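Local coordinates for Lmo0794 protein (Listeria monocytogenes, PDB 3EW7), which is of uncharacterised function but probably binds NAD(P) through a Rossmann fold, and may act as an oxidoreductase or as an epimerase/dehydratase, at residues Leu99-Ala104 against Thr151-Ser156. The protein carries 3 engineered substitutions. Sequence-based numbering, arbitrary orientation.
Sequences LVVGGA and TYISPS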
loop_
_atom_site.group_PDB
_atom_site.type_symbol
_atom_site.label_atom_id
_atom_site.label_comp_id
_atom_site.label_asym_id
_atom_site.label_seq_id
_atom_site.Cartn_x
_atom_site.Cartn_y
_atom_site.Cartn_z
ATOM N N LEU A 99 4.785 -0.999 -3.002
ATOM C CA LEU A 99 4.492 0.421 -2.862
ATOM C C LEU A 99 3.902 0.639 -1.461
ATOM O O LEU A 99 2.803 0.168 -1.158
ATOM C CB LEU A 99 3.477 0.842 -3.931
ATOM C CG LEU A 99 3.264 2.309 -4.327
ATOM C CD1 LEU A 99 3.601 3.247 -3.181
ATOM C CD2 LEU A 99 4.149 2.627 -5.510
ATOM N N VAL A 100 4.632 1.348 -0.610
ATOM C CA VAL A 100 4.168 1.604 0.751
ATOM C C VAL A 100 3.542 2.992 0.853
ATOM O O VAL A 100 4.174 3.994 0.537
ATOM C CB VAL A 100 5.337 1.492 1.751
ATOM C CG1 VAL A 100 4.808 1.287 3.149
ATOM C CG2 VAL A 100 6.242 0.342 1.354
ATOM N N VAL A 101 2.298 3.047 1.317
ATOM C CA VAL A 101 1.567 4.308 1.430
ATOM C C VAL A 101 1.515 4.914 2.835
ATOM O O VAL A 101 0.995 4.287 3.756
ATOM C CB VAL A 101 0.125 4.107 0.947
ATOM C CG1 VAL A 101 -0.623 5.419 0.989
ATOM C CG2 VAL A 101 0.123 3.517 -0.455
ATOM N N GLY A 102 2.034 6.132 2.996
ATOM C CA GLY A 102 2.006 6.792 4.297
ATOM C C GLY A 102 1.013 7.950 4.339
ATOM O O GLY A 102 0.205 8.084 3.423
ATOM N N GLY A 103 1.060 8.783 5.382
ATOM C CA GLY A 103 0.145 9.921 5.468
ATOM C C GLY A 103 0.501 11.010 6.477
ATOM O O GLY A 103 -0.317 11.354 7.325
ATOM N N ALA A 104 1.702 11.575 6.363
ATOM C CA ALA A 104 2.218 12.610 7.274
ATOM C C ALA A 104 1.239 13.609 7.928
ATOM O O ALA A 104 0.552 14.370 7.239
ATOM C CB ALA A 104 3.341 13.386 6.571
ATOM N N THR A 151 8.907 1.228 -2.956
ATOM C CA THR A 151 8.706 2.672 -3.044
ATOM C C THR A 151 7.815 3.109 -1.895
ATOM O O THR A 151 6.787 2.493 -1.622
ATOM C CB THR A 151 8.023 3.120 -4.351
ATOM O OG1 THR A 151 8.870 2.845 -5.470
ATOM C CG2 THR A 151 7.756 4.612 -4.305
ATOM N N TYR A 152 8.220 4.170 -1.211
ATOM C CA TYR A 152 7.429 4.685 -0.109
ATOM C C TYR A 152 6.863 6.025 -0.565
ATOM O O TYR A 152 7.613 6.923 -0.953
ATOM C CB TYR A 152 8.290 4.883 1.133
ATOM C CG TYR A 152 7.488 4.958 2.417
ATOM C CD1 TYR A 152 7.353 3.840 3.241
ATOM C CD2 TYR A 152 6.829 6.137 2.788
ATOM C CE1 TYR A 152 6.585 3.892 4.391
ATOM C CE2 TYR A 152 6.054 6.198 3.939
ATOM C CZ TYR A 152 5.936 5.072 4.737
ATOM O OH TYR A 152 5.168 5.115 5.874
ATOM N N ILE A 153 5.540 6.151 -0.524
ATOM C CA ILE A 153 4.884 7.384 -0.949
ATOM C C ILE A 153 4.185 8.151 0.181
ATOM O O ILE A 153 3.447 7.572 0.986
ATOM C CB ILE A 153 3.863 7.101 -2.086
ATOM C CG1 ILE A 153 3.310 8.418 -2.629
ATOM C CG2 ILE A 153 2.736 6.215 -1.580
ATOM C CD1 ILE A 153 2.393 8.236 -3.815
ATOM N N SER A 154 4.445 9.456 0.226
ATOM C CA SER A 154 3.857 10.354 1.213
ATOM C C SER A 154 3.030 11.409 0.492
ATOM O O SER A 154 3.365 11.829 -0.614
ATOM C CB SER A 154 4.946 11.043 2.039
ATOM O OG SER A 154 5.580 10.128 2.914
ATOM N N PRO A 155 1.929 11.846 1.116
ATOM C CA PRO A 155 1.046 12.857 0.537
ATOM C C PRO A 155 1.624 14.250 0.690
ATOM O O PRO A 155 2.448 14.506 1.572
ATOM C CB PRO A 155 -0.227 12.681 1.337
ATOM C CG PRO A 155 0.308 12.384 2.688
ATOM C CD PRO A 155 1.390 11.368 2.402
ATOM N N SER A 156 1.173 15.159 -0.161
ATOM C CA SER A 156 1.651 16.528 -0.115
ATOM C C SER A 156 1.212 17.341 1.120
ATOM O O SER A 156 2.066 17.897 1.821
ATOM C CB SER A 156 1.251 17.270 -1.404
ATOM O OG SER A 156 -0.100 17.020 -1.763
#
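With chi1 near -160° in both V100 and Y152, CG1 of the valine and CG of the tyrosine lie anti to their own backbone N, and the two side chains meet on one face of the sheet. There CG1 of V100 lies 3.4 Å from CE1 of Y152, the valine touching the CD1-CE1 side of the ring, while V100 O sits over one ring face, offset toward the rim. Farther out, the tyrosine comes up to G102, with OH of Y152 3.9 Å from CA of G102.

On the other face L99 reaches across to I153, CD1 of L99 lying 3.5 Å from CG2 of I153, and that same isoleucine methyl also meets CG2 of V101, the two side chains running alongside each other. The backbones are joined in parallel register by three nearly straight hydrogen bonds: V100 N to T151 O (2.6 Å), I153 N to V100 O (2.8 Å) and G102 N to I153 O (2.8 Å). Past the strand ends, P155 lays CD and CG against CA of G103.

These are adjacent strands of the parallel Rossmann sheet, 97-101 being flanked on its other edge by 64-67 and 150-154 by 207-209. Helix 131-142 covers the Y152 face, where Q137 hydrogen-bonds the tyrosine hydroxyl; on the opposite face Y190 of helix 187-199 packs onto V101 and I153, and it also touches P155 in the loop beyond.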